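Side-chain contacts in glutathione synthetase-like effector 30 (Gpa-GSS30-apo) (Globodera pallida, PDB 5OET), which belongs to the glutathione synthetase family of ATP-dependent ligases and is an effector of a plant-parasitic nematode, probably arisen by neofunctionalisation of a housekeeping glutathione synthetase gene: residues A[163-168]-A[345-350]; A[429-434]-A[441-446]; A[291-296]-A[330-335]. All blocks are in the same frame, centred on the assembly; numbering follows the deposited sequence.

Contact 1: A[163-168]-A[345-350]; sequences FCQRAD and LSHTKR
His347 reaches out from the turn before helix 349-354 to meet Gln165 and Phe163, two residues on the same side of strand 163-168. The polar part is a single hydrogen bond: the Gln165 amide NE2 donates to His347 NE2 at 3.3 Å, nearly straight at 167°. The glutamine chain is extended beyond CG, which brings its amide out to the imidazole at a slant. His347 NE2 lies close to the plane of the Gln165 amide, whereas the amide nitrogen sits somewhat out of the imidazole plane, at the ring edge. On the far side of the ring, His347 ND1 lies 2.9 Å from Ser346 OG and is also hydrogen-bonded to the carbonyl of Phe343, so polar partners hold both ring nitrogens. Keeping CG beside the backbone N (chi1 -72°) directs the imidazole at the strand.

The aromatic part is rim to rim. Phe163 CE1 approaches His347 NE2 to 3.8 Å, with the planes 80° apart and neither ring lying over the other.

Strand 160-173 runs between strands 179-188 and 469-484 in the large sheet, where Cys164 is disulfide-bonded to Cys480. Helix 98-119 packs against Gln165 through Gln108, Leu112 and Tyr115, and Tyr115 also meets the His347 ring.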
loop_
_atom_site.group_PDB
_atom_site.type_symbol
_atom_site.label_atom_id
_atom_site.label_comp_id
_atom_site.label_asym_id
_atom_site.label_seq_id
_atom_site.Cartn_x
_atom_site.Cartn_y
_atom_site.Cartn_z
ATOM N N PHE A 163 14.696 17.734 15.607
ATOM C CA PHE A 163 13.622 18.712 15.612
ATOM C C PHE A 163 12.990 18.766 14.232
ATOM O O PHE A 163 13.616 19.243 13.291
ATOM C CB PHE A 163 14.199 20.051 16.061
ATOM C CG PHE A 163 13.286 21.212 15.861
ATOM C CD1 PHE A 163 11.931 21.125 16.170
ATOM C CD2 PHE A 163 13.793 22.417 15.375
ATOM C CE1 PHE A 163 11.092 22.214 15.976
ATOM C CE2 PHE A 163 12.969 23.510 15.181
ATOM C CZ PHE A 163 11.620 23.414 15.478
ATOM N N CYS A 164 11.780 18.221 14.124
ATOM C CA CYS A 164 11.027 18.166 12.872
ATOM C C CYS A 164 9.790 19.052 13.045
ATOM O O CYS A 164 9.124 19.013 14.082
ATOM C CB CYS A 164 10.612 16.721 12.511
ATOM S SG CYS A 164 11.911 15.592 11.864
ATOM N N GLN A 165 9.497 19.847 12.012
ATOM C CA GLN A 165 8.428 20.838 12.051
ATOM C C GLN A 165 7.579 20.720 10.810
ATOM O O GLN A 165 8.080 20.350 9.762
ATOM C CB GLN A 165 9.033 22.230 12.131
ATOM C CG GLN A 165 8.174 23.320 12.757
ATOM C CD GLN A 165 8.859 24.677 12.696
ATOM O OE1 GLN A 165 9.151 25.175 11.618
ATOM N NE2 GLN A 165 9.134 25.273 13.855
ATOM N N ARG A 166 6.282 20.989 10.964
ATOM C CA ARG A 166 5.379 21.239 9.843
ATOM C C ARG A 166 4.778 22.619 10.050
ATOM O O ARG A 166 4.074 22.833 11.020
ATOM C CB ARG A 166 4.282 20.166 9.741
ATOM C CG ARG A 166 3.729 20.007 8.310
ATOM C CD ARG A 166 2.533 19.066 8.219
ATOM N NE ARG A 166 1.376 19.599 8.949
ATOM C CZ ARG A 166 0.591 18.937 9.810
ATOM N NH1 ARG A 166 0.774 17.637 10.093
ATOM N NH2 ARG A 166 -0.397 19.596 10.403
ATOM N N ALA A 167 5.097 23.552 9.160
ATOM C CA ALA A 167 4.480 24.891 9.125
ATOM C C ALA A 167 3.326 24.848 8.143
ATOM O O ALA A 167 3.517 24.389 7.019
ATOM C CB ALA A 167 5.493 25.925 8.664
ATOM N N ASP A 168 2.146 25.314 8.551
ATOM C CA ASP A 168 0.976 25.363 7.682
ATOM C C ASP A 168 0.686 26.788 7.141
ATOM O O ASP A 168 0.834 27.776 7.840
ATOM C CB ASP A 168 -0.234 24.781 8.410
ATOM C CG ASP A 168 -0.073 23.280 8.718
ATOM O OD1 ASP A 168 0.809 22.617 8.129
ATOM O OD2 ASP A 168 -0.818 22.746 9.562
ATOM N N LEU A 345 6.724 23.942 24.684
ATOM C CA LEU A 345 6.581 25.305 25.197
ATOM C C LEU A 345 6.829 26.373 24.094
ATOM O O LEU A 345 6.143 27.394 24.036
ATOM C CB LEU A 345 7.524 25.510 26.398
ATOM C CG LEU A 345 7.343 26.753 27.268
ATOM C CD1 LEU A 345 5.955 26.825 27.874
ATOM C CD2 LEU A 345 8.390 26.771 28.370
ATOM N N SER A 346 7.786 26.127 23.205
ATOM C CA SER A 346 8.064 27.073 22.116
ATOM C C SER A 346 7.087 26.976 20.936
ATOM O O SER A 346 7.224 27.730 19.976
ATOM C CB SER A 346 9.511 26.919 21.611
ATOM O OG SER A 346 9.648 25.846 20.696
ATOM N N HIS A 347 6.123 26.061 20.981
ATOM C CA HIS A 347 5.137 25.938 19.894
ATOM C C HIS A 347 3.699 26.163 20.356
ATOM O O HIS A 347 2.746 25.859 19.646
ATOM C CB HIS A 347 5.289 24.577 19.215
ATOM C CG HIS A 347 6.515 24.467 18.373
ATOM N ND1 HIS A 347 7.789 24.559 18.895
ATOM C CD2 HIS A 347 6.662 24.291 17.043
ATOM C CE1 HIS A 347 8.668 24.428 17.919
ATOM N NE2 HIS A 347 8.009 24.270 16.783
ATOM N N THR A 348 3.527 26.726 21.540
ATOM C CA THR A 348 2.208 27.194 21.905
ATOM C C THR A 348 1.801 28.269 20.918
ATOM O O THR A 348 2.639 28.889 20.254
ATOM C CB THR A 348 2.142 27.777 23.342
ATOM O OG1 THR A 348 2.963 28.952 23.446
ATOM C CG2 THR A 348 2.561 26.730 24.379
ATOM N N LYS A 349 0.504 28.490 20.828
ATOM C CA LYS A 349 -0.029 29.533 19.968
ATOM C C LYS A 349 0.229 30.894 20.596
ATOM O O LYS A 349 0.283 31.884 19.888
ATOM C CB LYS A 349 -1.521 29.328 19.725
ATOM C CG LYS A 349 -1.987 29.600 18.306
ATOM C CD LYS A 349 -3.170 28.699 17.994
ATOM C CE LYS A 349 -2.746 27.241 17.800
ATOM N NZ LYS A 349 -3.719 26.357 18.491
ATOM N N ARG A 350 0.363 30.937 21.918
ATOM C CA ARG A 350 0.837 32.129 22.621
ATOM C C ARG A 350 2.180 32.630 22.055
ATOM O O ARG A 350 2.360 33.804 21.789
ATOM C CB ARG A 350 0.962 31.816 24.113
ATOM C CG ARG A 350 1.654 32.857 24.986
ATOM C CD ARG A 350 1.033 34.219 24.840
ATOM N NE ARG A 350 1.741 35.210 25.640
ATOM C CZ ARG A 350 1.498 36.520 25.625
ATOM N NH1 ARG A 350 0.568 37.026 24.842
ATOM N NH2 ARG A 350 2.195 37.329 26.406
#

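Contact 2: A[429-434]-A[441-446]; sequences LKKLKT and DFYYLT
Helix 427-434 packs beside the four-stranded antiparallel sheet, and Lys431 of this helix meets Tyr443 at the start of strand 443-447. The two side chains cross at about a right angle. Lys431 bends at chi2 (-131°) and then runs straight, which carries its ammonium group to the phenol end of the tyrosine, where NZ lies 3.2 Å from Tyr443 OH and 3.3 Å from Tyr443 CZ. It comes in obliquely, neither over the ring face nor at its edge. The phenol oxygen has a hydrogen bond with Asp421 OD2, so a carboxylate and an ammonium group both gather round it and would probably balance each other's charge.

Such a small antiparallel sheet with a helix against it is consistent with one lobe of the ATP-grasp fold of eukaryotic glutathione synthetases. Asp421 directly follows the unmodelled residues 415-420 that link strands 408-412 and 422-424, and Glu426, a ligand of the magnesium ion with His406, immediately precedes the helix. Further along the strand the packing is looser and apolar: Leu432 CD1 comes no closer than 4.9 Å to Leu445 CD1, and Leu432 also rests on Ile387.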
loop_
_atom_site.group_PDB
_atom_site.type_symbol
_atom_site.label_atom_id
_atom_site.label_comp_id
_atom_site.label_asym_id
_atom_site.label_seq_id
_atom_site.Cartn_x
_atom_site.Cartn_y
_atom_site.Cartn_z
ATOM N N LEU A 429 -16.684 41.995 20.168
ATOM C CA LEU A 429 -16.934 43.129 21.081
ATOM C C LEU A 429 -17.743 42.681 22.301
ATOM O O LEU A 429 -17.463 43.105 23.444
ATOM C CB LEU A 429 -17.668 44.280 20.380
ATOM C CG LEU A 429 -17.084 44.929 19.111
ATOM C CD1 LEU A 429 -17.505 46.397 19.068
ATOM C CD2 LEU A 429 -15.565 44.812 19.003
ATOM N N LYS A 430 -18.734 41.820 22.052
ATOM C CA LYS A 430 -19.548 41.233 23.116
ATOM C C LYS A 430 -18.719 40.464 24.143
ATOM O O LYS A 430 -18.864 40.680 25.344
ATOM C CB LYS A 430 -20.619 40.293 22.526
ATOM C CG LYS A 430 -21.776 40.978 21.766
ATOM C CD LYS A 430 -22.242 42.326 22.323
ATOM C CE LYS A 430 -22.746 42.258 23.759
ATOM N NZ LYS A 430 -24.133 41.727 23.814
ATOM N N LYS A 431 -17.868 39.570 23.659
ATOM C CA LYS A 431 -17.037 38.773 24.558
ATOM C C LYS A 431 -15.926 39.583 25.209
ATOM O O LYS A 431 -15.549 39.259 26.323
ATOM C CB LYS A 431 -16.462 37.508 23.911
ATOM C CG LYS A 431 -16.367 36.378 24.943
ATOM C CD LYS A 431 -15.038 35.652 25.013
ATOM C CE LYS A 431 -15.152 34.497 26.023
ATOM N NZ LYS A 431 -13.990 33.557 26.135
ATOM N N LEU A 432 -15.439 40.664 24.577
ATOM C CA LEU A 432 -14.393 41.505 25.192
ATOM C C LEU A 432 -14.844 42.158 26.485
ATOM O O LEU A 432 -14.118 42.122 27.478
ATOM C CB LEU A 432 -13.862 42.568 24.222
ATOM C CG LEU A 432 -12.793 42.102 23.226
ATOM C CD1 LEU A 432 -12.580 43.121 22.119
ATOM C CD2 LEU A 432 -11.477 41.813 23.918
ATOM N N LYS A 433 -16.042 42.721 26.486
ATOM C CA LYS A 433 -16.574 43.390 27.678
ATOM C C LYS A 433 -17.020 42.378 28.754
ATOM O O LYS A 433 -16.697 42.525 29.931
ATOM C CB LYS A 433 -17.752 44.273 27.293
ATOM C CG LYS A 433 -17.436 45.364 26.277
ATOM C CD LYS A 433 -18.598 46.349 26.143
ATOM C CE LYS A 433 -18.873 46.787 24.701
ATOM N NZ LYS A 433 -17.658 47.234 23.970
ATOM N N THR A 434 -17.782 41.377 28.317
ATOM C CA THR A 434 -18.259 40.248 29.138
ATOM C C THR A 434 -17.185 39.520 29.946
ATOM O O THR A 434 -17.349 39.312 31.148
ATOM C CB THR A 434 -18.951 39.211 28.206
ATOM O OG1 THR A 434 -20.271 39.673 27.912
ATOM C CG2 THR A 434 -19.030 37.785 28.807
ATOM N N ASP A 441 -5.824 36.494 29.603
ATOM C CA ASP A 441 -4.473 35.995 29.323
ATOM C C ASP A 441 -4.425 34.718 28.461
ATOM O O ASP A 441 -3.330 34.264 28.129
ATOM C CB ASP A 441 -3.699 35.769 30.637
ATOM C CG ASP A 441 -3.612 37.038 31.505
ATOM O OD1 ASP A 441 -3.492 38.144 30.933
ATOM O OD2 ASP A 441 -3.669 36.927 32.753
ATOM N N PHE A 442 -5.586 34.151 28.097
ATOM C CA PHE A 442 -5.672 32.918 27.279
ATOM C C PHE A 442 -6.184 33.120 25.853
ATOM O O PHE A 442 -6.378 32.141 25.130
ATOM C CB PHE A 442 -6.556 31.869 28.002
ATOM C CG PHE A 442 -5.951 31.363 29.287
ATOM C CD1 PHE A 442 -6.063 32.121 30.461
ATOM C CD2 PHE A 442 -5.201 30.170 29.320
ATOM C CE1 PHE A 442 -5.462 31.695 31.643
ATOM C CE2 PHE A 442 -4.595 29.750 30.504
ATOM C CZ PHE A 442 -4.732 30.506 31.663
ATOM N N TYR A 443 -6.420 34.367 25.453
ATOM C CA TYR A 443 -6.944 34.680 24.121
ATOM C C TYR A 443 -6.160 35.812 23.489
ATOM O O TYR A 443 -5.540 36.602 24.183
ATOM C CB TYR A 443 -8.428 35.084 24.191
ATOM C CG TYR A 443 -9.381 33.981 24.612
ATOM C CD1 TYR A 443 -9.650 33.755 25.946
ATOM C CD2 TYR A 443 -10.022 33.182 23.675
ATOM C CE1 TYR A 443 -10.535 32.768 26.359
ATOM C CE2 TYR A 443 -10.911 32.176 24.065
ATOM C CZ TYR A 443 -11.157 31.967 25.416
ATOM O OH TYR A 443 -12.048 30.993 25.833
ATOM N N TYR A 444 -6.194 35.889 22.162
ATOM C CA TYR A 444 -5.663 37.043 21.425
ATOM C C TYR A 444 -6.528 37.420 20.218
ATOM O O TYR A 444 -7.390 36.660 19.788
ATOM C CB TYR A 444 -4.223 36.780 20.990
ATOM C CG TYR A 444 -4.071 35.681 19.974
ATOM C CD1 TYR A 444 -4.006 34.350 20.366
ATOM C CD2 TYR A 444 -3.979 35.967 18.617
ATOM C CE1 TYR A 444 -3.881 33.331 19.433
ATOM C CE2 TYR A 444 -3.848 34.951 17.674
ATOM C CZ TYR A 444 -3.792 33.638 18.090
ATOM O OH TYR A 444 -3.651 32.643 17.149
ATOM N N LEU A 445 -6.296 38.620 19.698
ATOM C CA LEU A 445 -6.987 39.142 18.521
ATOM C C LEU A 445 -6.099 38.966 17.288
ATOM O O LEU A 445 -4.953 39.371 17.328
ATOM C CB LEU A 445 -7.312 40.624 18.699
ATOM C CG LEU A 445 -8.736 41.047 19.009
ATOM C CD1 LEU A 445 -8.807 42.572 19.035
ATOM C CD2 LEU A 445 -9.744 40.538 17.994
ATOM N N THR A 446 -6.631 38.365 16.217
ATOM C CA THR A 446 -5.963 38.379 14.912
ATOM C C THR A 446 -6.878 38.740 13.735
ATOM O O THR A 446 -8.103 38.673 13.824
ATOM C CB THR A 446 -5.242 37.055 14.621
ATOM O OG1 THR A 446 -4.172 37.279 13.701
ATOM C CG2 THR A 446 -6.144 35.978 14.130
#

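Contact 3: A[291-296]-A[330-335]; sequences LKRDPN and IDHSTA
Arg293 shares the backbone carbonyl of His332, where helix 325-331 gives way to a loop, with a second arginine, Arg157, whose bond to it is weak. Arg293 NH1 donates to His332 O at 2.6 Å with an angle of 155° at the hydrogen, the oxygen lying at the guanidinium edge and near its plane. Arg157 approaches the same oxygen through NH2. The two like charges are thus close together, and the partial negative charge of the shared carbonyl would be expected to ease their repulsion.

Arg293 sends CG anti to its own nitrogen (chi1 -170°) and then bends at chi3, bringing NH1 round to the carbonyl while its CD rests 4.0 Å from Ser333 CB. NH1 also passes 3.6 Å from His332 CB, with the imidazole turned 73° from the guanidinium plane; the far nitrogen of that ring, NE2, is hydrogen-bonded to Gly155 O. Ser333 OG folds back to donate to Ile330 O at 2.6 Å, pinning the loop to the helix end.

Deeper in, the contact becomes apolar. Leu291 CD1 meets Ile330 CD1 at 4.2 Å; Leu291 also touches Leu248, and Ile330 touches Leu250, both of strand 246-251.

In the chain, helix 325-331 follows strand 306-314 and leads into its parallel neighbour 336-337, as in a beta-alpha-beta crossover, and short strand 291-293 sits at that sheet's margin.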
loop_
_atom_site.group_PDB
_atom_site.type_symbol
_atom_site.label_atom_id
_atom_site.label_comp_id
_atom_site.label_asym_id
_atom_site.label_seq_id
_atom_site.Cartn_x
_atom_site.Cartn_y
_atom_site.Cartn_z
ATOM N N LEU A 291 10.862 -0.208 29.969
ATOM C CA LEU A 291 11.845 0.882 29.921
ATOM C C LEU A 291 12.224 1.267 31.342
ATOM O O LEU A 291 11.361 1.518 32.174
ATOM C CB LEU A 291 11.297 2.117 29.206
ATOM C CG LEU A 291 10.880 1.993 27.742
ATOM C CD1 LEU A 291 10.154 3.225 27.234
ATOM C CD2 LEU A 291 12.082 1.756 26.860
ATOM N N LYS A 292 13.516 1.258 31.628
ATOM C CA LYS A 292 14.056 1.893 32.825
ATOM C C LYS A 292 15.238 2.736 32.389
ATOM O O LYS A 292 15.655 2.700 31.220
ATOM C CB LYS A 292 14.406 0.899 33.954
ATOM C CG LYS A 292 14.938 -0.476 33.552
ATOM C CD LYS A 292 16.400 -0.437 33.117
ATOM C CE LYS A 292 16.957 -1.817 32.781
ATOM N NZ LYS A 292 17.268 -2.672 33.950
ATOM N N ARG A 293 15.718 3.554 33.308
ATOM C CA ARG A 293 16.862 4.395 33.063
ATOM C C ARG A 293 18.015 3.794 33.841
ATOM O O ARG A 293 17.814 3.311 34.945
ATOM C CB ARG A 293 16.557 5.814 33.536
ATOM C CG ARG A 293 17.589 6.847 33.121
ATOM C CD ARG A 293 17.080 8.258 33.385
ATOM N NE ARG A 293 16.589 8.392 34.765
ATOM C CZ ARG A 293 15.959 9.452 35.262
ATOM N NH1 ARG A 293 15.743 10.547 34.538
ATOM N NH2 ARG A 293 15.545 9.414 36.511
ATOM N N ASP A 294 19.213 3.808 33.268
ATOM C CA ASP A 294 20.399 3.377 34.001
ATOM C C ASP A 294 20.702 4.378 35.115
ATOM O O ASP A 294 20.696 5.573 34.866
ATOM C CB ASP A 294 21.627 3.240 33.091
ATOM C CG ASP A 294 22.638 2.200 33.613
ATOM O OD1 ASP A 294 23.403 2.528 34.567
ATOM O OD2 ASP A 294 22.650 1.051 33.065
ATOM N N PRO A 295 20.983 3.901 36.340
ATOM C CA PRO A 295 21.335 4.851 37.406
ATOM C C PRO A 295 22.735 5.512 37.312
ATOM O O PRO A 295 23.005 6.457 38.051
ATOM C CB PRO A 295 21.249 3.995 38.684
ATOM C CG PRO A 295 20.841 2.618 38.269
ATOM C CD PRO A 295 21.109 2.509 36.805
ATOM N N ASN A 296 23.603 5.009 36.432
ATOM C CA ASN A 296 24.989 5.484 36.294
ATOM C C ASN A 296 25.209 6.279 35.027
ATOM O O ASN A 296 25.743 7.370 35.093
ATOM C CB ASN A 296 25.942 4.287 36.273
ATOM C CG ASN A 296 25.837 3.450 37.510
ATOM O OD1 ASN A 296 26.223 3.876 38.596
ATOM N ND2 ASN A 296 25.309 2.253 37.353
ATOM N N ILE A 330 12.031 9.432 30.371
ATOM C CA ILE A 330 12.659 9.364 29.041
ATOM C C ILE A 330 13.339 10.698 28.670
ATOM O O ILE A 330 14.437 10.707 28.118
ATOM C CB ILE A 330 11.633 9.004 27.941
ATOM C CG1 ILE A 330 11.083 7.593 28.153
ATOM C CG2 ILE A 330 12.252 9.111 26.550
ATOM C CD1 ILE A 330 9.743 7.370 27.486
ATOM N N ASP A 331 12.669 11.813 28.946
ATOM C CA ASP A 331 13.181 13.141 28.587
ATOM C C ASP A 331 14.487 13.494 29.311
ATOM O O ASP A 331 15.348 14.155 28.728
ATOM C CB ASP A 331 12.124 14.234 28.840
ATOM C CG ASP A 331 12.243 15.400 27.861
ATOM O OD1 ASP A 331 13.050 16.324 28.101
ATOM O OD2 ASP A 331 11.525 15.376 26.837
ATOM N N HIS A 332 14.622 13.052 30.563
ATOM C CA HIS A 332 15.844 13.252 31.350
ATOM C C HIS A 332 16.702 11.973 31.300
ATOM O O HIS A 332 16.881 11.266 32.282
ATOM C CB HIS A 332 15.484 13.676 32.782
ATOM C CG HIS A 332 16.552 14.476 33.458
ATOM N ND1 HIS A 332 16.848 14.366 34.803
ATOM C CD2 HIS A 332 17.359 15.454 32.977
ATOM C CE1 HIS A 332 17.772 15.257 35.122
ATOM N NE2 HIS A 332 18.124 15.907 34.025
ATOM N N SER A 333 17.209 11.682 30.112
ATOM C CA SER A 333 18.029 10.512 29.857
ATOM C C SER A 333 18.877 10.815 28.642
ATOM O O SER A 333 18.633 11.810 27.970
ATOM C CB SER A 333 17.159 9.301 29.556
ATOM O OG SER A 333 16.700 9.346 28.217
ATOM N N THR A 334 19.823 9.940 28.314
ATOM C CA THR A 334 20.737 10.241 27.229
ATOM C C THR A 334 20.166 10.003 25.825
ATOM O O THR A 334 20.811 10.371 24.847
ATOM C CB THR A 334 22.064 9.504 27.378
ATOM O OG1 THR A 334 21.868 8.096 27.195
ATOM C CG2 THR A 334 22.685 9.828 28.761
ATOM N N ALA A 335 18.980 9.410 25.698
ATOM C CA ALA A 335 18.394 9.198 24.377
ATOM C C ALA A 335 18.104 10.537 23.698
ATOM O O ALA A 335 17.747 11.515 24.362
ATOM C CB ALA A 335 17.118 8.367 24.473
#

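The centre of contact 1 is about 8 Å from the centre of the chain, those of contacts 2 and 3 about 28 and 27 Å; contacts 1 and 3 are nonetheless both buried, contact 2 only partly. Each involves a different sheet: the large mixed one, the four-stranded antiparallel one and the mixed alpha/beta one. Contacts 1 and 2 touch where Lys349 CG packs 3.7 Å from Tyr444 OH, so segment 345-350 meets both the large sheet, through His347, and strand 443-447, through Lys349. The chemistry follows position: amide, imidazole and phenyl groups near the centre, a lysine and tyrosine in the outer lobe, and an arginine-to-backbone bond beside buried aliphatic packing in contact 3.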